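Local coordinates for protein CCMAN5 (PDB 2XSG) that probably hydrolyses alpha-mannosidic linkages as a calcium-containing bacterial mannosidase of glycoside hydrolase family 92, at residues A729-D737 / W758-F766; L592-Y600 / F678-V689. All blocks are in the same frame, centred on the assembly; numbering follows the deposited sequence.

Contact 1. Residues A729-D737 / W758-F766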
ATOM      1  N   ALA A 729     -33.715   7.047 -12.212  1.00 11.36           N
ATOM      2  CA  ALA A 729     -33.930   8.375 -12.781  1.00 11.25           C
ATOM      3  C   ALA A 729     -32.718   8.837 -13.579  1.00 10.99           C
ATOM      4  O   ALA A 729     -31.580   8.544 -13.199  1.00  9.61           O
ATOM      5  CB  ALA A 729     -34.240   9.390 -11.655  1.00 11.53           C
ATOM      6  N   THR A 730     -32.973   9.553 -14.681  1.00 10.64           N
ATOM      7  CA  THR A 730     -31.910  10.040 -15.570  1.00 10.67           C
ATOM      8  C   THR A 730     -30.817  10.737 -14.767  1.00  9.87           C
ATOM      9  O   THR A 730     -31.096  11.603 -13.954  1.00  9.64           O
ATOM     10  CB  THR A 730     -32.444  11.015 -16.649  1.00 10.59           C
ATOM     11  OG1 THR A 730     -33.494  10.380 -17.367  1.00 13.06           O
ATOM     12  CG2 THR A 730     -31.342  11.373 -17.664  1.00 11.74           C
ATOM     13  N   PHE A 731     -29.576  10.336 -15.006  1.00  9.57           N
ATOM     14  CA  PHE A 731     -28.435  10.846 -14.275  1.00  9.05           C
ATOM     15  C   PHE A 731     -27.390  11.389 -15.262  1.00  9.32           C
ATOM     16  O   PHE A 731     -26.967  10.679 -16.181  1.00  9.39           O
ATOM     17  CB  PHE A 731     -27.848   9.728 -13.418  1.00  8.90           C
ATOM     18  CG  PHE A 731     -26.656  10.140 -12.619  1.00  8.11           C
ATOM     19  CD1 PHE A 731     -26.757  11.138 -11.640  1.00  8.60           C
ATOM     20  CD2 PHE A 731     -25.439   9.501 -12.803  1.00  6.78           C
ATOM     21  CE1 PHE A 731     -25.633  11.520 -10.887  1.00  7.94           C
ATOM     22  CE2 PHE A 731     -24.326   9.854 -12.051  1.00  7.14           C
ATOM     23  CZ  PHE A 731     -24.424  10.881 -11.097  1.00  7.27           C
ATOM     24  N   GLY A 732     -26.983  12.640 -15.069  1.00  8.52           N
ATOM     25  CA  GLY A 732     -26.079  13.284 -16.013  1.00  8.76           C
ATOM     26  C   GLY A 732     -24.847  13.933 -15.412  1.00  8.53           C
ATOM     27  O   GLY A 732     -24.200  14.747 -16.074  1.00  8.48           O
ATOM     28  N   ASN A 733     -24.532  13.603 -14.159  1.00  8.85           N
ATOM     29  CA  ASN A 733     -23.321  14.113 -13.517  1.00  8.99           C
ATOM     30  C   ASN A 733     -22.199  13.100 -13.651  1.00  9.09           C
ATOM     31  O   ASN A 733     -22.455  11.900 -13.694  1.00  9.72           O
ATOM     32  CB  ASN A 733     -23.562  14.449 -12.034  1.00  8.86           C
ATOM     33  CG  ASN A 733     -24.521  15.615 -11.835  1.00  9.04           C
ATOM     34  OD1 ASN A 733     -24.839  16.357 -12.760  1.00  9.06           O
ATOM     35  ND2 ASN A 733     -24.988  15.769 -10.617  1.00  8.39           N
ATOM     36  N   THR A 734     -20.965  13.588 -13.713  1.00  9.42           N
ATOM     37  CA  THR A 734     -19.783  12.745 -13.876  1.00  9.35           C
ATOM     38  C   THR A 734     -19.043  12.540 -12.536  1.00  9.33           C
ATOM     39  O   THR A 734     -17.877  12.140 -12.504  1.00  8.88           O
ATOM     40  CB  THR A 734     -18.858  13.296 -14.980  1.00  9.94           C
ATOM     41  OG1 THR A 734     -18.684  14.710 -14.804  1.00  9.90           O
ATOM     42  CG2 THR A 734     -19.470  13.023 -16.384  1.00 10.03           C
ATOM     43  N   TRP A 735     -19.758  12.816 -11.444  1.00  9.24           N
ATOM     44  CA  TRP A 735     -19.295  12.583 -10.075  1.00  8.91           C
ATOM     45  C   TRP A 735     -20.480  12.133  -9.225  1.00  9.05           C
ATOM     46  O   TRP A 735     -21.633  12.495  -9.502  1.00  8.97           O
ATOM     47  CB  TRP A 735     -18.687  13.860  -9.478  1.00  8.76           C
ATOM     48  CG  TRP A 735     -19.655  15.024  -9.391  1.00  8.71           C
ATOM     49  CD1 TRP A 735     -19.869  15.988 -10.344  1.00  8.28           C
ATOM     50  CD2 TRP A 735     -20.541  15.337  -8.298  1.00  7.73           C
ATOM     51  NE1 TRP A 735     -20.827  16.878  -9.911  1.00  8.43           N
ATOM     52  CE2 TRP A 735     -21.262  16.500  -8.665  1.00  8.03           C
ATOM     53  CE3 TRP A 735     -20.802  14.744  -7.049  1.00  7.25           C
ATOM     54  CZ2 TRP A 735     -22.220  17.095  -7.818  1.00  7.18           C
ATOM     55  CZ3 TRP A 735     -21.750  15.334  -6.207  1.00  5.52           C
ATOM     56  CH2 TRP A 735     -22.456  16.493  -6.605  1.00  6.88           C
ATOM     57  N   VAL A 736     -20.206  11.338  -8.197  1.00  8.56           N
ATOM     58  CA  VAL A 736     -21.237  10.967  -7.239  1.00  8.70           C
ATOM     59  C   VAL A 736     -20.736  11.202  -5.811  1.00  8.52           C
ATOM     60  O   VAL A 736     -19.522  11.130  -5.542  1.00  8.21           O
ATOM     61  CB  VAL A 736     -21.720   9.486  -7.389  1.00  8.91           C
ATOM     62  CG1 VAL A 736     -21.818   9.065  -8.855  1.00  9.47           C
ATOM     63  CG2 VAL A 736     -20.790   8.557  -6.665  1.00 10.38           C
ATOM     64  N   ASP A 737     -21.670  11.465  -4.899  1.00  8.18           N
ATOM     65  CA  ASP A 737     -21.317  11.650  -3.500  1.00  8.20           C
ATOM     66  C   ASP A 737     -21.146  10.320  -2.794  1.00  7.72           C
ATOM     67  O   ASP A 737     -21.848   9.343  -3.104  1.00  7.50           O
ATOM     68  CB  ASP A 737     -22.348  12.487  -2.765  1.00  8.74           C
ATOM     69  CG  ASP A 737     -21.753  13.182  -1.553  1.00 10.94           C
ATOM     70  OD1 ASP A 737     -22.045  12.733  -0.409  1.00 11.75           O
ATOM     71  OD2 ASP A 737     -20.954  14.140  -1.765  1.00 12.38           O
ATOM     72  N   TRP A 758     -22.696  12.224 -23.162  1.00 11.85           N
ATOM     73  CA  TRP A 758     -23.186  12.009 -21.782  1.00 11.54           C
ATOM     74  C   TRP A 758     -22.286  12.719 -20.779  1.00 11.62           C
ATOM     75  O   TRP A 758     -21.066  12.646 -20.882  1.00 11.95           O
ATOM     76  CB  TRP A 758     -23.257  10.521 -21.388  1.00 10.87           C
ATOM     77  CG  TRP A 758     -23.665  10.374 -19.939  1.00 11.08           C
ATOM     78  CD1 TRP A 758     -24.943  10.446 -19.441  1.00 10.16           C
ATOM     79  CD2 TRP A 758     -22.802  10.204 -18.795  1.00 10.75           C
ATOM     80  NE1 TRP A 758     -24.930  10.300 -18.078  1.00 10.04           N
ATOM     81  CE2 TRP A 758     -23.634  10.146 -17.650  1.00 10.29           C
ATOM     82  CE3 TRP A 758     -21.414  10.068 -18.629  1.00 10.95           C
ATOM     83  CZ2 TRP A 758     -23.128   9.973 -16.350  1.00 10.23           C
ATOM     84  CZ3 TRP A 758     -20.902   9.884 -17.332  1.00 10.18           C
ATOM     85  CH2 TRP A 758     -21.768   9.839 -16.207  1.00 11.10           C
ATOM     86  N   GLY A 759     -22.903  13.401 -19.822  1.00 11.99           N
ATOM     87  CA  GLY A 759     -22.190  14.078 -18.746  1.00 12.17           C
ATOM     88  C   GLY A 759     -21.576  15.432 -19.054  1.00 12.39           C
ATOM     89  O   GLY A 759     -20.970  16.039 -18.179  1.00 11.98           O
ATOM     90  N   THR A 760     -21.711  15.903 -20.294  1.00 12.64           N
ATOM     91  CA  THR A 760     -21.119  17.179 -20.694  1.00 12.83           C
ATOM     92  C   THR A 760     -21.933  18.372 -20.213  1.00 13.38           C
ATOM     93  O   THR A 760     -21.557  19.512 -20.489  1.00 13.64           O
ATOM     94  CB  THR A 760     -20.943  17.306 -22.222  1.00 12.66           C
ATOM     95  OG1 THR A 760     -22.198  17.078 -22.871  1.00 13.39           O
ATOM     96  CG2 THR A 760     -19.909  16.316 -22.739  1.00 12.64           C
ATOM     97  N   ASP A 761     -23.053  18.111 -19.532  1.00 13.18           N
ATOM     98  CA  ASP A 761     -23.807  19.150 -18.836  1.00 13.13           C
ATOM     99  C   ASP A 761     -23.850  18.865 -17.340  1.00 12.28           C
ATOM    100  O   ASP A 761     -24.846  19.156 -16.672  1.00 11.50           O
ATOM    101  CB  ASP A 761     -25.230  19.279 -19.399  1.00 13.82           C
ATOM    102  CG  ASP A 761     -25.254  19.929 -20.756  1.00 16.08           C
ATOM    103  OD1 ASP A 761     -24.598  20.976 -20.938  1.00 19.85           O
ATOM    104  OD2 ASP A 761     -25.919  19.394 -21.659  1.00 20.47           O
ATOM    105  N   THR A 762     -22.758  18.294 -16.820  1.00 11.36           N
ATOM    106  CA  THR A 762     -22.669  17.938 -15.400  1.00 10.45           C
ATOM    107  C   THR A 762     -22.837  19.150 -14.465  1.00  9.97           C
ATOM    108  O   THR A 762     -22.386  20.256 -14.782  1.00  8.77           O
ATOM    109  CB  THR A 762     -21.347  17.144 -15.074  1.00 10.42           C
ATOM    110  OG1 THR A 762     -21.415  16.619 -13.745  1.00 10.52           O
ATOM    111  CG2 THR A 762     -20.078  18.003 -15.217  1.00 10.67           C
ATOM    112  N   ALA A 763     -23.493  18.941 -13.319  1.00  9.61           N
ATOM    113  CA  ALA A 763     -23.431  19.918 -12.231  1.00  9.30           C
ATOM    114  C   ALA A 763     -21.957  19.960 -11.824  1.00  9.44           C
ATOM    115  O   ALA A 763     -21.302  18.912 -11.848  1.00  9.68           O
ATOM    116  CB  ALA A 763     -24.316  19.454 -11.041  1.00  9.35           C
ATOM    117  N   PRO A 764     -21.414  21.158 -11.494  1.00  9.07           N
ATOM    118  CA  PRO A 764     -19.981  21.267 -11.141  1.00  8.86           C
ATOM    119  C   PRO A 764     -19.590  20.387  -9.968  1.00  8.40           C
ATOM    120  O   PRO A 764     -20.396  20.178  -9.055  1.00  7.47           O
ATOM    121  CB  PRO A 764     -19.796  22.736 -10.736  1.00  8.58           C
ATOM    122  CG  PRO A 764     -21.129  23.426 -10.968  1.00  9.62           C
ATOM    123  CD  PRO A 764     -22.043  22.476 -11.699  1.00  9.87           C
ATOM    124  N   ALA A 765     -18.358  19.879 -10.001  1.00  8.25           N
ATOM    125  CA  ALA A 765     -17.824  19.064  -8.917  1.00  8.11           C
ATOM    126  C   ALA A 765     -17.236  19.975  -7.852  1.00  8.21           C
ATOM    127  O   ALA A 765     -17.170  21.190  -8.037  1.00  7.54           O
ATOM    128  CB  ALA A 765     -16.776  18.089  -9.445  1.00  7.76           C
ATOM    129  N   PHE A 766     -16.814  19.396  -6.734  1.00  8.15           N
ATOM    130  CA  PHE A 766     -16.254  20.191  -5.648  1.00  9.09           C
ATOM    131  C   PHE A 766     -14.956  20.914  -6.020  1.00  9.16           C
ATOM    132  O   PHE A 766     -14.030  20.329  -6.583  1.00  9.26           O
ATOM    133  CB  PHE A 766     -16.024  19.343  -4.390  1.00  8.70           C
ATOM    134  CG  PHE A 766     -15.306  20.073  -3.305  1.00  9.42           C
ATOM    135  CD1 PHE A 766     -15.997  20.942  -2.460  1.00 10.43           C
ATOM    136  CD2 PHE A 766     -13.932  19.926  -3.142  1.00 10.36           C
ATOM    137  CE1 PHE A 766     -15.322  21.639  -1.441  1.00 10.41           C
ATOM    138  CE2 PHE A 766     -13.240  20.624  -2.135  1.00 10.98           C
ATOM    139  CZ  PHE A 766     -13.944  21.483  -1.281  1.00 11.27           C
TER
HETATM  140  O   HOH W   1     -24.960  15.850 -18.453  1.00  5.21           O

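Contact 2. Residues L592-Y600 / F678-V689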
ATOM      1  N   LEU A 592      -1.879  10.460 -10.275  1.00  6.85           N
ATOM      2  CA  LEU A 592      -2.828   9.336 -10.327  1.00  6.70           C
ATOM      3  C   LEU A 592      -4.210   9.753 -10.810  1.00  6.27           C
ATOM      4  O   LEU A 592      -4.906   8.977 -11.488  1.00  5.02           O
ATOM      5  CB  LEU A 592      -3.026   8.706  -8.946  1.00  6.44           C
ATOM      6  CG  LEU A 592      -2.225   7.521  -8.410  1.00  7.91           C
ATOM      7  CD1 LEU A 592      -2.648   7.237  -6.950  1.00  9.25           C
ATOM      8  CD2 LEU A 592      -2.389   6.275  -9.281  1.00  6.73           C
ATOM      9  N   GLN A 593      -4.618  10.954 -10.404  1.00  5.10           N
ATOM     10  CA  GLN A 593      -5.948  11.458 -10.707  1.00  4.59           C
ATOM     11  C   GLN A 593      -6.057  11.987 -12.127  1.00  4.63           C
ATOM     12  O   GLN A 593      -7.159  12.228 -12.598  1.00  4.73           O
ATOM     13  CB  GLN A 593      -6.353  12.550  -9.703  1.00  3.91           C
ATOM     14  CG  GLN A 593      -5.798  13.940  -9.970  1.00  3.01           C
ATOM     15  CD  GLN A 593      -4.339  14.124  -9.617  1.00  5.40           C
ATOM     16  OE1 GLN A 593      -3.559  13.163  -9.522  1.00  4.17           O
ATOM     17  NE2 GLN A 593      -3.947  15.385  -9.424  1.00  5.33           N
ATOM     18  N   ALA A 594      -4.925  12.183 -12.806  1.00  5.01           N
ATOM     19  CA  ALA A 594      -4.931  12.906 -14.099  1.00  4.71           C
ATOM     20  C   ALA A 594      -5.866  12.338 -15.169  1.00  4.69           C
ATOM     21  O   ALA A 594      -6.477  13.107 -15.899  1.00  4.66           O
ATOM     22  CB  ALA A 594      -3.535  13.079 -14.649  1.00  4.82           C
ATOM     23  N   PRO A 595      -5.977  10.993 -15.280  1.00  4.94           N
ATOM     24  CA  PRO A 595      -6.913  10.458 -16.276  1.00  5.03           C
ATOM     25  C   PRO A 595      -8.364  10.839 -16.071  1.00  5.10           C
ATOM     26  O   PRO A 595      -9.122  10.861 -17.030  1.00  4.93           O
ATOM     27  CB  PRO A 595      -6.750   8.942 -16.144  1.00  4.88           C
ATOM     28  CG  PRO A 595      -5.374   8.767 -15.563  1.00  5.03           C
ATOM     29  CD  PRO A 595      -5.119   9.939 -14.707  1.00  4.46           C
ATOM     30  N   TYR A 596      -8.739  11.151 -14.834  1.00  5.68           N
ATOM     31  CA  TYR A 596     -10.110  11.518 -14.515  1.00  6.02           C
ATOM     32  C   TYR A 596     -10.384  13.022 -14.615  1.00  5.93           C
ATOM     33  O   TYR A 596     -11.492  13.463 -14.306  1.00  6.02           O
ATOM     34  CB  TYR A 596     -10.491  10.994 -13.121  1.00  6.63           C
ATOM     35  CG  TYR A 596     -10.386   9.486 -12.994  1.00  7.00           C
ATOM     36  CD1 TYR A 596      -9.181   8.881 -12.640  1.00  8.31           C
ATOM     37  CD2 TYR A 596     -11.494   8.668 -13.232  1.00  8.60           C
ATOM     38  CE1 TYR A 596      -9.076   7.492 -12.531  1.00  8.74           C
ATOM     39  CE2 TYR A 596     -11.397   7.283 -13.131  1.00  8.20           C
ATOM     40  CZ  TYR A 596     -10.191   6.706 -12.775  1.00  8.72           C
ATOM     41  OH  TYR A 596     -10.094   5.336 -12.666  1.00 10.37           O
ATOM     42  N   LEU A 597      -9.402  13.810 -15.048  1.00  5.45           N
ATOM     43  CA  LEU A 597      -9.619  15.263 -15.130  1.00  4.94           C
ATOM     44  C   LEU A 597     -10.327  15.744 -16.395  1.00  5.21           C
ATOM     45  O   LEU A 597     -10.756  16.899 -16.477  1.00  5.00           O
ATOM     46  CB  LEU A 597      -8.318  16.034 -14.888  1.00  4.79           C
ATOM     47  CG  LEU A 597      -7.621  15.660 -13.573  1.00  3.93           C
ATOM     48  CD1 LEU A 597      -6.375  16.509 -13.357  1.00  2.00           C
ATOM     49  CD2 LEU A 597      -8.570  15.777 -12.385  1.00  3.25           C
ATOM     50  N   PHE A 598     -10.451  14.861 -17.382  1.00  5.14           N
ATOM     51  CA  PHE A 598     -11.213  15.180 -18.581  1.00  5.47           C
ATOM     52  C   PHE A 598     -12.687  15.459 -18.278  1.00  6.23           C
ATOM     53  O   PHE A 598     -13.333  16.207 -19.021  1.00  6.45           O
ATOM     54  CB  PHE A 598     -11.059  14.085 -19.640  1.00  5.61           C
ATOM     55  CG  PHE A 598      -9.695  14.025 -20.257  1.00  3.84           C
ATOM     56  CD1 PHE A 598      -8.820  12.979 -19.939  1.00  4.46           C
ATOM     57  CD2 PHE A 598      -9.281  15.001 -21.164  1.00  3.48           C
ATOM     58  CE1 PHE A 598      -7.556  12.888 -20.536  1.00  5.21           C
ATOM     59  CE2 PHE A 598      -8.020  14.925 -21.764  1.00  4.51           C
ATOM     60  CZ  PHE A 598      -7.150  13.864 -21.440  1.00  4.95           C
ATOM     61  N   ASN A 599     -13.198  14.875 -17.184  1.00  6.28           N
ATOM     62  CA  ASN A 599     -14.538  15.172 -16.673  1.00  6.53           C
ATOM     63  C   ASN A 599     -14.686  16.661 -16.342  1.00  7.02           C
ATOM     64  O   ASN A 599     -15.770  17.222 -16.431  1.00  7.23           O
ATOM     65  CB  ASN A 599     -14.819  14.378 -15.389  1.00  6.40           C
ATOM     66  CG  ASN A 599     -15.078  12.901 -15.633  1.00  6.83           C
ATOM     67  OD1 ASN A 599     -15.110  12.430 -16.770  1.00  5.15           O
ATOM     68  ND2 ASN A 599     -15.260  12.155 -14.544  1.00  7.00           N
ATOM     69  N   TYR A 600     -13.585  17.288 -15.947  1.00  7.60           N
ATOM     70  CA  TYR A 600     -13.584  18.699 -15.566  1.00  7.92           C
ATOM     71  C   TYR A 600     -13.434  19.621 -16.755  1.00  8.32           C
ATOM     72  O   TYR A 600     -13.784  20.796 -16.664  1.00  8.30           O
ATOM     73  CB  TYR A 600     -12.454  18.997 -14.585  1.00  7.70           C
ATOM     74  CG  TYR A 600     -12.592  18.355 -13.214  1.00  8.17           C
ATOM     75  CD1 TYR A 600     -12.259  17.006 -13.013  1.00  7.32           C
ATOM     76  CD2 TYR A 600     -13.017  19.100 -12.111  1.00  6.69           C
ATOM     77  CE1 TYR A 600     -12.357  16.416 -11.751  1.00  7.36           C
ATOM     78  CE2 TYR A 600     -13.109  18.505 -10.826  1.00  6.88           C
ATOM     79  CZ  TYR A 600     -12.764  17.164 -10.666  1.00  6.20           C
ATOM     80  OH  TYR A 600     -12.861  16.549  -9.437  1.00  7.20           O
ATOM     81  N   PHE A 678     -13.589   7.183  -8.760  1.00  4.65           N
ATOM     82  CA  PHE A 678     -12.231   7.568  -8.377  1.00  4.98           C
ATOM     83  C   PHE A 678     -12.202   8.838  -7.525  1.00  4.71           C
ATOM     84  O   PHE A 678     -12.937   9.792  -7.807  1.00  3.86           O
ATOM     85  CB  PHE A 678     -11.399   7.792  -9.632  1.00  5.17           C
ATOM     86  CG  PHE A 678      -9.959   8.072  -9.348  1.00  5.97           C
ATOM     87  CD1 PHE A 678      -9.050   7.025  -9.235  1.00  6.12           C
ATOM     88  CD2 PHE A 678      -9.508   9.370  -9.189  1.00  5.23           C
ATOM     89  CE1 PHE A 678      -7.711   7.272  -8.956  1.00  5.75           C
ATOM     90  CE2 PHE A 678      -8.173   9.620  -8.906  1.00  7.64           C
ATOM     91  CZ  PHE A 678      -7.271   8.568  -8.799  1.00  6.03           C
ATOM     92  N   PRO A 679     -11.337   8.870  -6.484  1.00  5.23           N
ATOM     93  CA  PRO A 679     -11.300  10.076  -5.668  1.00  4.89           C
ATOM     94  C   PRO A 679     -10.283  11.098  -6.193  1.00  4.91           C
ATOM     95  O   PRO A 679      -9.128  11.127  -5.749  1.00  5.52           O
ATOM     96  CB  PRO A 679     -10.884   9.537  -4.292  1.00  5.28           C
ATOM     97  CG  PRO A 679      -9.958   8.392  -4.640  1.00  5.68           C
ATOM     98  CD  PRO A 679     -10.477   7.802  -5.931  1.00  5.11           C
ATOM     99  N   VAL A 680     -10.698  11.944  -7.122  1.00  3.98           N
ATOM    100  CA  VAL A 680      -9.826  13.060  -7.514  1.00  3.54           C
ATOM    101  C   VAL A 680      -9.497  13.919  -6.280  1.00  3.11           C
ATOM    102  O   VAL A 680      -8.339  14.124  -5.945  1.00  3.56           O
ATOM    103  CB  VAL A 680     -10.426  13.899  -8.688  1.00  3.56           C
ATOM    104  CG1 VAL A 680      -9.653  15.206  -8.897  1.00  2.00           C
ATOM    105  CG2 VAL A 680     -10.421  13.061  -9.972  1.00  2.00           C
ATOM    106  N   THR A 681     -10.523  14.344  -5.567  1.00  3.12           N
ATOM    107  CA  THR A 681     -10.323  15.118  -4.352  1.00  3.01           C
ATOM    108  C   THR A 681     -10.448  14.225  -3.127  1.00  3.25           C
ATOM    109  O   THR A 681     -11.554  13.995  -2.637  1.00  4.00           O
ATOM    110  CB  THR A 681     -11.324  16.292  -4.279  1.00  2.56           C
ATOM    111  OG1 THR A 681     -11.305  16.987  -5.529  1.00  2.00           O
ATOM    112  CG2 THR A 681     -10.946  17.254  -3.174  1.00  2.28           C
ATOM    113  N   ALA A 682      -9.312  13.692  -2.665  1.00  3.07           N
ATOM    114  CA  ALA A 682      -9.224  13.115  -1.341  1.00  2.78           C
ATOM    115  C   ALA A 682      -9.437  14.281  -0.388  1.00  3.03           C
ATOM    116  O   ALA A 682      -9.028  15.411  -0.679  1.00  2.73           O
ATOM    117  CB  ALA A 682      -7.862  12.492  -1.124  1.00  2.47           C
ATOM    118  N   GLY A 683     -10.095  14.021   0.731  1.00  3.13           N
ATOM    119  CA  GLY A 683     -10.440  15.092   1.650  1.00  4.10           C
ATOM    120  C   GLY A 683     -11.741  15.774   1.271  1.00  4.43           C
ATOM    121  O   GLY A 683     -12.054  16.851   1.777  1.00  5.46           O
ATOM    122  N   SER A 684     -12.491  15.162   0.367  1.00  4.33           N
ATOM    123  CA  SER A 684     -13.857  15.603   0.056  1.00  5.30           C
ATOM    124  C   SER A 684     -14.751  14.366   0.130  1.00  5.47           C
ATOM    125  O   SER A 684     -14.272  13.277   0.454  1.00  6.34           O
ATOM    126  CB  SER A 684     -13.934  16.236  -1.336  1.00  4.18           C
ATOM    127  OG  SER A 684     -13.988  15.248  -2.340  1.00  5.94           O
ATOM    128  N   SER A 685     -16.033  14.523  -0.168  1.00  5.80           N
ATOM    129  CA  SER A 685     -16.942  13.386  -0.152  1.00  6.30           C
ATOM    130  C   SER A 685     -17.255  12.900  -1.565  1.00  6.25           C
ATOM    131  O   SER A 685     -18.138  12.064  -1.754  1.00  6.52           O
ATOM    132  CB  SER A 685     -18.221  13.742   0.601  1.00  6.56           C
ATOM    133  OG  SER A 685     -18.859  14.855   0.007  1.00  7.73           O
ATOM    134  N   GLN A 686     -16.518  13.407  -2.551  1.00  5.87           N
ATOM    135  CA  GLN A 686     -16.843  13.114  -3.969  1.00  5.66           C
ATOM    136  C   GLN A 686     -15.969  12.066  -4.676  1.00  5.70           C
ATOM    137  O   GLN A 686     -14.785  11.881  -4.333  1.00  5.01           O
ATOM    138  CB  GLN A 686     -16.875  14.409  -4.778  1.00  5.43           C
ATOM    139  CG  GLN A 686     -18.096  15.272  -4.438  1.00  5.20           C
ATOM    140  CD  GLN A 686     -18.249  16.461  -5.363  1.00  5.96           C
ATOM    141  OE1 GLN A 686     -19.131  17.298  -5.154  1.00  9.00           O
ATOM    142  NE2 GLN A 686     -17.415  16.540  -6.394  1.00  2.00           N
ATOM    143  N   PHE A 687     -16.571  11.394  -5.663  1.00  5.27           N
ATOM    144  CA  PHE A 687     -15.867  10.447  -6.524  1.00  5.37           C
ATOM    145  C   PHE A 687     -16.199  10.767  -7.956  1.00  5.44           C
ATOM    146  O   PHE A 687     -17.340  11.112  -8.249  1.00  5.40           O
ATOM    147  CB  PHE A 687     -16.236   9.008  -6.181  1.00  5.24           C
ATOM    148  CG  PHE A 687     -15.853   8.630  -4.793  1.00  5.92           C
ATOM    149  CD1 PHE A 687     -14.571   8.180  -4.521  1.00  6.89           C
ATOM    150  CD2 PHE A 687     -16.752   8.777  -3.742  1.00  7.80           C
ATOM    151  CE1 PHE A 687     -14.191   7.865  -3.238  1.00  3.97           C
ATOM    152  CE2 PHE A 687     -16.379   8.458  -2.428  1.00  6.56           C
ATOM    153  CZ  PHE A 687     -15.098   7.991  -2.187  1.00  5.43           C
ATOM    154  N   GLN A 688     -15.192  10.688  -8.826  1.00  4.55           N
ATOM    155  CA  GLN A 688     -15.382  10.904 -10.254  1.00  4.94           C
ATOM    156  C   GLN A 688     -15.707   9.602 -10.989  1.00  5.49           C
ATOM    157  O   GLN A 688     -15.093   8.550 -10.728  1.00  4.83           O
ATOM    158  CB  GLN A 688     -14.144  11.569 -10.877  1.00  4.46           C
ATOM    159  CG  GLN A 688     -13.920  13.039 -10.425  1.00  5.50           C
ATOM    160  CD  GLN A 688     -14.941  13.995 -11.027  1.00  6.68           C
ATOM    161  OE1 GLN A 688     -15.336  13.848 -12.196  1.00  5.26           O
ATOM    162  NE2 GLN A 688     -15.380  14.979 -10.233  1.00  4.16           N
ATOM    163  N   VAL A 689     -16.648   9.703 -11.935  1.00  5.48           N
ATOM    164  CA  VAL A 689     -17.087   8.578 -12.746  1.00  5.79           C
ATOM    165  C   VAL A 689     -16.047   8.275 -13.818  1.00  6.54           C
ATOM    166  O   VAL A 689     -15.548   9.191 -14.490  1.00  6.78           O
ATOM    167  CB  VAL A 689     -18.463   8.852 -13.392  1.00  6.18           C
ATOM    168  CG1 VAL A 689     -18.780   7.819 -14.473  1.00  5.15           C
ATOM    169  CG2 VAL A 689     -19.555   8.847 -12.319  1.00  5.54           C
TER
HETATM  170  O   HOH W   2     -16.576   9.982 -17.236  1.00  4.07           O
HETATM  171  O   HOH W   3     -13.480  17.695  -7.084  1.00  4.22           O

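Contact 1. Residues A729-D737 / W758-F766
Ala-763 O is gripped by two donors that arrive from opposite faces of its carbonyl plane. One is Trp-735 NE1, 2.8 Å from Ala-763 O, with the oxygen lying in the plane of the indole. The other is the hydroxyl of its own neighbour Thr-762. Having given its proton there, Thr-762 OG1 takes the backbone N-H of Thr-734 at 3.1 Å. With OG1 anti to the backbone N of Thr-762 (chi1 -170°), the hydroxyl can reach both Thr-734 N and Ala-763 O.

Asn-733 adds a nearly straight bond: Ala-763 N donates to Asn-733 OD1 at 3.0 Å, from above the amide carbonyl plane. The Trp-735 indole is sandwiched. Asn-733 ND2 lies over one face, and Ala-765 CA makes a CH-pi contact with the other.

At the far end Trp-758 NE1 donates to Phe-731 O over 2.8 Å, in the indole plane. The methyl Thr-734 CG2 packs against the six-membered ring of Trp-758, 3.6 Å from CZ3. Gly-759 comes close to the same methyl, where a CB would clash, and its CA-H points at Gly-732 O. A water links Gly-732 O to Asp-761 N.

The C-terminal tail is thus pinned to residues 731-735, where the chain passes from strand 729-730 to strand 735-737, by bonds that each use a side chain, not by strand pairing. The fit therefore probably relies on the indole N-H groups, the Asn-733 amide and the Thr-762 hydroxyl.

Contact 2. Residues L592-Y600 / F678-V689
Tyr-596 lies against Phe-678 where a short 3-10 turn packs on a beta hairpin, strands 677-678 and 686-689, within the catalytic domain. From the backbone, Tyr-596 CB first meets Val-680 CG2 at 3.8 Å. The ring then forms an offset stack with Phe-678, planes 8° apart and centroids 4.2 Å apart. Phe-678 CB sits over the centre of the tyrosine ring, and Tyr-596 CE1 lies over the phenylalanine face, 3.3 Å from Phe-678 CD1. At the tip, Tyr-596 OH stays beside Phe-678 CD1 and CB. Pro-679 CD covers the opposite face of the Phe-678 ring, so that ring is clamped. An alanine in place of Tyr-596 would probably open a gap over Phe-678 and leave its ring freer to turn.

CZ and CE2 of Phe-678 approach Leu-592 O and Gln-593 CA, with CE2 3.4 Å from Gln-593 CA. Val-680 CG1 touches both Leu-597 CD2 and Tyr-600 OH. A water joins that hydroxyl to Thr-681 OG1, which also bonds to Ala-547 O.

The polar end belongs to Asn-599. With CG anti to the carbonyl carbon and beside the backbone N (chi1 -74°), its amide is brought to Gln-688 and Val-689 of strand 686-689. Both ND2 hydrogens are used in the amide plane. One goes to Gln-688 OE1 at 2.9 Å; the other reaches Val-689 O at 3.0 Å, on a lone pair.

How the contacts relate
From the N terminus, the chain first reaches 592-600, passes through helix 604-616 and later helix 665-675, and closes contact 2 on 678-689. It then runs through strands 696-700, 706-712 and 720-726 of the six-stranded sheet to 729-737. Helix 738-742 and strand 746-752 follow before 758-766 closes contact 1 near the C terminus. The two loops lie in series; neither nests in nor crosses the other. Their centres are about 13 Å apart, and they meet in one small antiparallel sheet, where strand 686-689 pairs with strand 735-737. Thr-734 O and Val-689 N probably form one bond there, and Asp-737 OD2 and Ser-685 OG another. Together they join the C-terminal tail to the helical part of the catalytic domain.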